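Local coordinates for protein aminofutalosine deaminase (Helicobacter pylori, PDB 7LKK) that hydrolytically deaminates aminofutalosine in the menaquinone pathway, using a metal-dependent amidohydrolase active site, here occupied by iron and a coformycin inhibitor, at residues F156-G161 against A190-A195; H194-V199 against T220-S225; E230-S235 against E257-Y262. One frame throughout, in Å; residues are numbered along the deposited sequence.

Contact 1 of 3, residues F156-G161 against A190-A195; sequences FLEFLG and ALAVHA. With MCF ((8R)-3-(5-S-methyl-5-thio-beta-D-ribofuranosyl)-3,6,7,8-tetrahydroimidazo[4,5-d][1,3]diazepin-8-ol), chain J.
Glu158 and His194 meet where two neighbouring parallel strands, 152-159 and 187-193, run out into the inhibitor pocket. From Glu158, CB packs on the CB of Ala192 at 3.7 Å, and CG, anti to the backbone N (chi1 174°), passes over that methyl towards the CA of His194. The chain stays extended to the carboxylate, whose plane is turned 78° from the His194 imidazole. OE2 lies near the ring plane, 3.3 Å from CD2 of His194, and accepts a hydrogen bond from a water that also donates to the carbonyl O of Val193. OE1 takes the short bond from O2S of the inhibitor, 2.5 Å, and is also hydrogen-bonded to ND2 of Asn138. Leu160 closes over a face of the same imidazole: its CD1 sits 3.4 Å from CG of His194, off centre, in a CH-pi contact. The ring is thus bordered by acid at an edge and by methyl on a face; its ND1 is hydrogen-bonded to Ser198, and NE2 gives a weak bond to N4 of the inhibitor. Farther back along the strands, CB of Ala190 covers a face of the Phe156 ring, 3.8 Å from its centroid. Backbone bonds alternate between the strands, Leu157 N to Ala190 O, Ala192 N to Leu157 O and Phe159 N to Ala192 O, the last at 2.8 Å. Leu157 and Leu191 point to the other face, against helix 166-180. This is a right-handed beta-alpha-beta unit of the amidohydrolase TIM barrel, whose C-terminal strand ends carry the ribose-binding carboxylate and a pocket histidine.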
# COMPACT_ATOMS: atom_id res chain seq x y z
N PHE A 156 20.14 -16.10 9.83
CA PHE A 156 21.00 -16.40 8.70
C PHE A 156 22.22 -15.49 8.78
O PHE A 156 22.13 -14.30 8.46
CB PHE A 156 20.27 -16.20 7.38
CG PHE A 156 19.10 -17.14 7.16
CD1 PHE A 156 17.86 -16.85 7.71
CD2 PHE A 156 19.25 -18.27 6.39
CE1 PHE A 156 16.79 -17.70 7.51
CE2 PHE A 156 18.18 -19.13 6.18
CZ PHE A 156 16.95 -18.84 6.74
N LEU A 157 23.35 -16.03 9.20
CA LEU A 157 24.61 -15.28 9.15
C LEU A 157 25.02 -15.14 7.69
O LEU A 157 25.34 -16.14 7.03
CB LEU A 157 25.70 -15.98 9.96
CG LEU A 157 27.03 -15.23 9.99
CD1 LEU A 157 26.87 -13.85 10.60
CD2 LEU A 157 28.10 -16.03 10.72
N GLU A 158 25.01 -13.91 7.18
CA GLU A 158 25.15 -13.65 5.76
C GLU A 158 26.59 -13.28 5.43
O GLU A 158 27.16 -12.38 6.05
CB GLU A 158 24.21 -12.52 5.33
CG GLU A 158 24.39 -12.08 3.89
CD GLU A 158 23.46 -10.94 3.53
OE1 GLU A 158 23.68 -9.82 4.02
OE2 GLU A 158 22.51 -11.18 2.75
N PHE A 159 27.15 -13.96 4.44
CA PHE A 159 28.53 -13.74 4.04
C PHE A 159 28.61 -12.72 2.91
O PHE A 159 27.84 -12.79 1.95
CB PHE A 159 29.19 -15.06 3.61
CG PHE A 159 30.62 -14.90 3.20
CD1 PHE A 159 31.62 -14.87 4.15
CD2 PHE A 159 30.96 -14.78 1.86
CE1 PHE A 159 32.94 -14.72 3.77
CE2 PHE A 159 32.27 -14.63 1.48
CZ PHE A 159 33.27 -14.60 2.44
N LEU A 160 29.54 -11.78 3.04
CA LEU A 160 29.86 -10.81 2.01
C LEU A 160 31.34 -10.92 1.66
O LEU A 160 32.18 -11.04 2.56
CB LEU A 160 29.55 -9.37 2.47
CG LEU A 160 28.12 -8.81 2.43
CD1 LEU A 160 27.70 -8.53 1.00
CD2 LEU A 160 27.11 -9.71 3.13
N GLY A 161 31.66 -10.88 0.37
CA GLY A 161 33.06 -10.92 -0.03
C GLY A 161 33.31 -11.31 -1.47
O GLY A 161 33.11 -12.47 -1.85
N ALA A 190 21.63 -20.39 10.91
CA ALA A 190 21.62 -20.64 9.48
C ALA A 190 22.65 -19.74 8.82
O ALA A 190 23.30 -18.92 9.47
CB ALA A 190 20.22 -20.43 8.90
N LEU A 191 22.80 -19.90 7.51
CA LEU A 191 23.84 -19.21 6.75
C LEU A 191 23.24 -18.61 5.49
O LEU A 191 22.21 -19.06 4.98
CB LEU A 191 24.99 -20.16 6.38
CG LEU A 191 25.87 -20.59 7.56
CD1 LEU A 191 26.53 -21.93 7.28
CD2 LEU A 191 26.91 -19.52 7.85
N ALA A 192 23.90 -17.57 4.98
CA ALA A 192 23.42 -16.89 3.78
C ALA A 192 24.59 -16.47 2.91
O ALA A 192 25.63 -16.03 3.40
CB ALA A 192 22.57 -15.67 4.14
N VAL A 193 24.40 -16.62 1.60
CA VAL A 193 25.26 -16.02 0.59
C VAL A 193 24.55 -14.77 0.09
O VAL A 193 23.39 -14.85 -0.33
CB VAL A 193 25.53 -17.00 -0.56
CG1 VAL A 193 26.41 -16.34 -1.62
CG2 VAL A 193 26.17 -18.28 -0.04
N HIS A 194 25.22 -13.62 0.14
CA HIS A 194 24.52 -12.36 -0.10
C HIS A 194 23.90 -12.32 -1.49
O HIS A 194 22.67 -12.23 -1.64
CB HIS A 194 25.45 -11.17 0.09
CG HIS A 194 24.77 -9.86 -0.20
ND1 HIS A 194 24.98 -9.16 -1.37
CD2 HIS A 194 23.86 -9.15 0.50
CE1 HIS A 194 24.24 -8.07 -1.37
NE2 HIS A 194 23.55 -8.04 -0.24
N ALA A 195 24.72 -12.39 -2.53
CA ALA A 195 24.24 -12.17 -3.89
C ALA A 195 25.30 -12.64 -4.87
O ALA A 195 26.47 -12.80 -4.49
CB ALA A 195 23.91 -10.69 -4.13
O8 MCF J . 17.59 -7.68 0.51
C8 MCF J . 17.60 -6.28 0.61
C7 MCF J . 17.92 -5.60 -0.71
N6 MCF J . 18.82 -6.40 -1.50
C5 MCF J . 20.02 -6.93 -0.90
N4 MCF J . 20.44 -6.74 0.48
C10 MCF J . 19.88 -6.00 1.64
C9 MCF J . 18.52 -5.78 1.74
N1 MCF J . 18.31 -5.11 2.86
C2 MCF J . 19.47 -4.91 3.49
N3 MCF J . 20.42 -5.46 2.74
C1S MCF J . 21.87 -5.43 3.12
C2S MCF J . 22.61 -6.76 2.89
O2S MCF J . 22.44 -7.60 3.95
O4S MCF J . 22.50 -4.59 2.37
C4S MCF J . 24.04 -5.10 2.33
C3S MCF J . 24.07 -6.31 2.80
O3S MCF J . 24.68 -6.31 4.17
C5S MCF J . 24.54 -5.06 0.90
S5S MCF J . 26.33 -4.74 0.89
C6S MCF J . 27.02 -5.26 -0.71
O HOH W 1 21.43 -13.35 1.66

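Contact 2 of 3, residues H194-V199 against T220-S225; sequences HAPYSV and THFLES. With FE (Fe (III) ion), chain E; MCF ((8R)-3-(5-S-methyl-5-thio-beta-D-ribofuranosyl)-3,6,7,8-tetrahydroimidazo[4,5-d][1,3]diazepin-8-ol), chain J.
His194 and His221 are joined through the backbone as strand 218-222 passes the irregular turn 194-199 that follows its neighbour, strand 187-193. The CA atoms of Ala195 and His221 are 5.0 Å apart, and the carbonyl of His194 faces the strand. That one oxygen is gripped twice by His221: its N bonds to His194 O at 3.0 Å, its ND1 to the same O at 2.9 Å. The two donors come from opposite faces of the carbonyl plane, and the oxygen lies only 8° out of the imidazole plane. With CG of His221 beside its own backbone N (chi1 -58°), the ring folds back so that ND1 can make this bond while NE2 points to the iron, 2.4 Å away. The carbonyl, a second-shell group, thereby helps fix the ring's rotation. His79, His81 and O8 of the inhibitor also bind the iron, and Asp328 belongs to the metal site; C5 of the inhibitor lies over the centre of the His221 ring. The His194 and His221 rings themselves meet obliquely, their planes 56° apart. ND1 of His194 shares a 2.5 Å hydrogen bond with OG of Ser198, which steadies the imidazole. The extended Glu224 side chain brings OE1 to N6 of the inhibitor, which donates a nearly straight bond of 2.7 Å. Pro196 packs its CD on the carbonyl O of His221 at 3.3 Å, and its CG approaches the edge of the Phe222 ring. The arrangement is that of the mononuclear metal site of adenosine deaminase-like amidohydrolases, with a metal histidine at a strand's end and a glutamate shortly after it.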
# COMPACT_ATOMS: atom_id res chain seq x y z
N HIS A 194 25.22 -13.62 0.14
CA HIS A 194 24.52 -12.36 -0.10
C HIS A 194 23.90 -12.32 -1.49
O HIS A 194 22.67 -12.23 -1.64
CB HIS A 194 25.45 -11.17 0.09
CG HIS A 194 24.77 -9.86 -0.20
ND1 HIS A 194 24.98 -9.16 -1.37
CD2 HIS A 194 23.86 -9.15 0.50
CE1 HIS A 194 24.24 -8.07 -1.37
NE2 HIS A 194 23.55 -8.04 -0.24
N ALA A 195 24.72 -12.39 -2.53
CA ALA A 195 24.24 -12.17 -3.89
C ALA A 195 25.30 -12.64 -4.87
O ALA A 195 26.47 -12.80 -4.49
CB ALA A 195 23.91 -10.69 -4.13
N PRO A 196 24.92 -12.89 -6.13
CA PRO A 196 25.93 -13.26 -7.14
C PRO A 196 26.98 -12.20 -7.39
O PRO A 196 28.11 -12.54 -7.75
CB PRO A 196 25.08 -13.52 -8.39
CG PRO A 196 23.72 -13.87 -7.87
CD PRO A 196 23.54 -13.04 -6.63
N TYR A 197 26.65 -10.91 -7.23
CA TYR A 197 27.60 -9.85 -7.52
C TYR A 197 28.52 -9.53 -6.35
O TYR A 197 29.49 -8.78 -6.54
CB TYR A 197 26.85 -8.56 -7.93
CG TYR A 197 25.82 -8.10 -6.93
CD1 TYR A 197 26.19 -7.44 -5.76
CD2 TYR A 197 24.46 -8.32 -7.16
CE1 TYR A 197 25.24 -7.02 -4.85
CE2 TYR A 197 23.51 -7.90 -6.25
CZ TYR A 197 23.90 -7.25 -5.10
OH TYR A 197 22.95 -6.83 -4.19
N SER A 198 28.26 -10.07 -5.16
CA SER A 198 28.98 -9.68 -3.97
C SER A 198 29.77 -10.80 -3.31
O SER A 198 30.52 -10.53 -2.37
CB SER A 198 28.02 -9.09 -2.93
OG SER A 198 27.06 -10.04 -2.53
N VAL A 199 29.63 -12.05 -3.76
CA VAL A 199 30.31 -13.18 -3.14
C VAL A 199 31.08 -13.94 -4.21
O VAL A 199 30.49 -14.44 -5.18
CB VAL A 199 29.34 -14.13 -2.41
CG1 VAL A 199 30.09 -15.32 -1.85
CG2 VAL A 199 28.61 -13.39 -1.30
N THR A 220 19.67 -16.57 0.01
CA THR A 220 20.45 -15.76 -0.91
C THR A 220 19.52 -14.79 -1.64
O THR A 220 18.34 -15.09 -1.86
CB THR A 220 21.22 -16.63 -1.91
OG1 THR A 220 22.06 -15.80 -2.73
CG2 THR A 220 20.27 -17.42 -2.79
N HIS A 221 20.06 -13.63 -1.98
CA HIS A 221 19.39 -12.69 -2.87
C HIS A 221 19.70 -13.06 -4.31
O HIS A 221 20.87 -13.28 -4.66
CB HIS A 221 19.83 -11.25 -2.59
CG HIS A 221 19.59 -10.81 -1.18
ND1 HIS A 221 20.58 -10.83 -0.22
CD2 HIS A 221 18.48 -10.34 -0.56
CE1 HIS A 221 20.09 -10.39 0.93
NE2 HIS A 221 18.82 -10.08 0.74
N PHE A 222 18.67 -13.15 -5.15
CA PHE A 222 18.85 -13.65 -6.51
C PHE A 222 18.10 -12.76 -7.50
O PHE A 222 16.88 -12.59 -7.38
CB PHE A 222 18.36 -15.10 -6.62
CG PHE A 222 18.71 -15.74 -7.92
CD1 PHE A 222 20.04 -15.86 -8.32
CD2 PHE A 222 17.72 -16.23 -8.76
CE1 PHE A 222 20.36 -16.45 -9.52
CE2 PHE A 222 18.05 -16.82 -9.97
CZ PHE A 222 19.37 -16.93 -10.35
N LEU A 223 18.84 -12.22 -8.47
CA LEU A 223 18.29 -11.50 -9.62
C LEU A 223 17.23 -10.48 -9.19
O LEU A 223 16.07 -10.51 -9.62
CB LEU A 223 17.76 -12.48 -10.67
CG LEU A 223 18.84 -13.43 -11.22
CD1 LEU A 223 18.34 -14.23 -12.41
CD2 LEU A 223 20.10 -12.66 -11.59
N GLU A 224 17.66 -9.58 -8.32
CA GLU A 224 16.82 -8.53 -7.76
C GLU A 224 16.73 -7.29 -8.64
O GLU A 224 15.86 -6.45 -8.42
CB GLU A 224 17.37 -8.16 -6.37
CG GLU A 224 16.51 -7.21 -5.56
CD GLU A 224 17.12 -6.91 -4.21
OE1 GLU A 224 18.24 -7.39 -3.94
OE2 GLU A 224 16.48 -6.19 -3.42
N SER A 225 17.60 -7.16 -9.64
CA SER A 225 17.64 -5.95 -10.44
C SER A 225 18.03 -6.29 -11.87
O SER A 225 18.59 -7.35 -12.15
CB SER A 225 18.62 -4.93 -9.86
OG SER A 225 19.95 -5.41 -9.90
FE FE E . 17.33 -8.82 2.08
O8 MCF J . 17.59 -7.68 0.51
C8 MCF J . 17.60 -6.28 0.61
C7 MCF J . 17.92 -5.60 -0.71
N6 MCF J . 18.82 -6.40 -1.50
C5 MCF J . 20.02 -6.93 -0.90
N4 MCF J . 20.44 -6.74 0.48
C10 MCF J . 19.88 -6.00 1.64
C9 MCF J . 18.52 -5.78 1.74
N1 MCF J . 18.31 -5.11 2.86
C2 MCF J . 19.47 -4.91 3.49
N3 MCF J . 20.42 -5.46 2.74
C1S MCF J . 21.87 -5.43 3.12
C2S MCF J . 22.61 -6.76 2.89
O2S MCF J . 22.44 -7.60 3.95
O4S MCF J . 22.50 -4.59 2.37
C4S MCF J . 24.04 -5.10 2.33
C3S MCF J . 24.07 -6.31 2.80
O3S MCF J . 24.68 -6.31 4.17
C5S MCF J . 24.54 -5.06 0.90
S5S MCF J . 26.33 -4.74 0.89
C6S MCF J . 27.02 -5.26 -0.71

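Contact 3 of 3, residues E230-S235 against E257-Y262; sequences EWVENS and EGANDY
Two backbone N-H groups at the start of helix 259-264 are taken up by the end of helix 226-234. Ala259 N donates to OE1 of Glu233 at 3.0 Å; the carboxylate oxygen is met on its syn side, with the donor 32° out of the carboxylate plane. One residue earlier, Gly258 N bonds to the carbonyl O of Val232 at 3.2 Å. Glu233 starts out pointing away from the other helix, but the bend at chi2 (-48°) folds its chain back and delivers the carboxylate to this N-terminus. A negative group there would probably be stabilised by the helix dipole. Gly258, the N-cap residue, has backbone angles that by themselves call for glycine. Around these bonds the packing is light. OE1 of Glu233 also touches CB of Ala259 at 3.4 Å, while CG1 of Val232, anti to its backbone N, lies alongside the Gly258-Ala259 peptide, 3.5 Å from Ala259 N. Val232 also rests on Pro196 and Ala259 on Phe222, tying the pair to the barrel. The contact is a junction between a helix C-terminal turn and the N-terminus of another, in the helical connection between strands 218-222 and 269-275, beyond the C-terminal ends of the barrel strands.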
# COMPACT_ATOMS: atom_id res chain seq x y z
N GLU A 230 22.14 -8.03 -16.08
CA GLU A 230 23.09 -7.71 -17.14
C GLU A 230 24.51 -8.08 -16.74
O GLU A 230 25.31 -8.49 -17.58
CB GLU A 230 23.02 -6.22 -17.47
CG GLU A 230 21.74 -5.76 -18.13
CD GLU A 230 21.60 -4.24 -18.11
OE1 GLU A 230 20.51 -3.74 -18.46
OE2 GLU A 230 22.57 -3.56 -17.75
N TRP A 231 24.84 -7.93 -15.46
CA TRP A 231 26.16 -8.32 -14.97
C TRP A 231 26.33 -9.83 -15.01
O TRP A 231 27.32 -10.35 -15.53
CB TRP A 231 26.38 -7.78 -13.56
CG TRP A 231 27.78 -7.94 -13.05
CD1 TRP A 231 28.17 -8.61 -11.92
CD2 TRP A 231 28.98 -7.41 -13.63
NE1 TRP A 231 29.54 -8.53 -11.77
CE2 TRP A 231 30.05 -7.80 -12.81
CE3 TRP A 231 29.24 -6.65 -14.77
CZ2 TRP A 231 31.37 -7.45 -13.09
CZ3 TRP A 231 30.55 -6.30 -15.05
CH2 TRP A 231 31.60 -6.70 -14.21
N VAL A 232 25.36 -10.56 -14.45
CA VAL A 232 25.47 -12.01 -14.36
C VAL A 232 25.52 -12.64 -15.74
O VAL A 232 26.33 -13.53 -16.01
CB VAL A 232 24.32 -12.57 -13.51
CG1 VAL A 232 24.19 -14.08 -13.70
CG2 VAL A 232 24.52 -12.23 -12.04
N GLU A 233 24.67 -12.16 -16.65
CA GLU A 233 24.55 -12.82 -17.95
C GLU A 233 25.66 -12.41 -18.91
O GLU A 233 26.20 -13.25 -19.63
CB GLU A 233 23.18 -12.52 -18.57
CG GLU A 233 22.03 -13.33 -17.97
CD GLU A 233 22.35 -14.81 -17.86
OE1 GLU A 233 22.06 -15.40 -16.80
OE2 GLU A 233 22.87 -15.39 -18.84
N ASN A 234 26.03 -11.12 -18.94
CA ASN A 234 26.90 -10.61 -19.99
C ASN A 234 28.06 -9.76 -19.48
O ASN A 234 28.79 -9.19 -20.29
CB ASN A 234 26.10 -9.80 -21.01
CG ASN A 234 25.15 -10.65 -21.81
OD1 ASN A 234 25.56 -11.38 -22.71
ND2 ASN A 234 23.86 -10.58 -21.48
N SER A 235 28.25 -9.66 -18.16
CA SER A 235 29.34 -8.87 -17.58
C SER A 235 29.33 -7.43 -18.09
O SER A 235 30.37 -6.83 -18.38
CB SER A 235 30.70 -9.52 -17.84
OG SER A 235 30.90 -10.65 -17.01
N GLU A 257 29.58 -17.07 -14.43
CA GLU A 257 29.28 -17.05 -15.86
C GLU A 257 27.86 -17.59 -16.06
O GLU A 257 27.65 -18.78 -16.29
CB GLU A 257 30.30 -17.85 -16.65
CG GLU A 257 30.25 -17.59 -18.15
CD GLU A 257 30.48 -16.13 -18.49
OE1 GLU A 257 31.50 -15.56 -18.05
OE2 GLU A 257 29.64 -15.54 -19.21
N GLY A 258 26.89 -16.69 -15.96
CA GLY A 258 25.50 -17.04 -16.17
C GLY A 258 24.78 -17.38 -14.87
O GLY A 258 25.39 -17.73 -13.86
N ALA A 259 23.46 -17.27 -14.92
CA ALA A 259 22.65 -17.55 -13.74
C ALA A 259 22.77 -19.01 -13.31
O ALA A 259 22.78 -19.31 -12.11
CB ALA A 259 21.19 -17.19 -14.01
N ASN A 260 22.86 -19.93 -14.27
CA ASN A 260 22.93 -21.35 -13.94
C ASN A 260 24.18 -21.68 -13.14
O ASN A 260 24.15 -22.55 -12.27
CB ASN A 260 22.87 -22.19 -15.22
CG ASN A 260 21.47 -22.25 -15.80
OD1 ASN A 260 20.54 -21.65 -15.27
ND2 ASN A 260 21.32 -22.98 -16.90
N ASP A 261 25.29 -21.00 -13.42
CA ASP A 261 26.51 -21.21 -12.65
C ASP A 261 26.29 -20.90 -11.18
O ASP A 261 26.80 -21.61 -10.30
CB ASP A 261 27.64 -20.34 -13.22
CG ASP A 261 28.99 -20.67 -12.62
OD1 ASP A 261 29.23 -21.85 -12.30
OD2 ASP A 261 29.82 -19.75 -12.48
N TYR A 262 25.52 -19.85 -10.88
CA TYR A 262 25.22 -19.51 -9.50
C TYR A 262 24.22 -20.48 -8.89
O TYR A 262 24.42 -20.98 -7.78
CB TYR A 262 24.70 -18.07 -9.42
CG TYR A 262 24.59 -17.54 -8.01
CD1 TYR A 262 25.71 -17.08 -7.33
CD2 TYR A 262 23.36 -17.51 -7.35
CE1 TYR A 262 25.61 -16.60 -6.04
CE2 TYR A 262 23.26 -17.02 -6.06
CZ TYR A 262 24.38 -16.57 -5.41
OH TYR A 262 24.29 -16.09 -4.13

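Contacts 1, 2 and 3 follow one another along the chain, the first two sharing His194 and Ala195. The centres of contacts 1 and 2 are about 10 Å apart, and strands 152-159, 187-193 and 218-222 are consecutive neighbours in the barrel, so together they build one wall of the inhibitor site. Contact 3 lies farther out, about 11 Å from contact 2 and 19 Å from contact 1 between centres. Tyr262 joins contact 3 to contact 2: its OH lies 2.6 Å from OG1 of Thr220, a probable hydrogen bond, and its ring packs on Pro196 and Phe222. The pocket wall is thereby joined to contact 3, itself clear of the inhibitor, Val232 being about 13 Å from it at the nearest atoms.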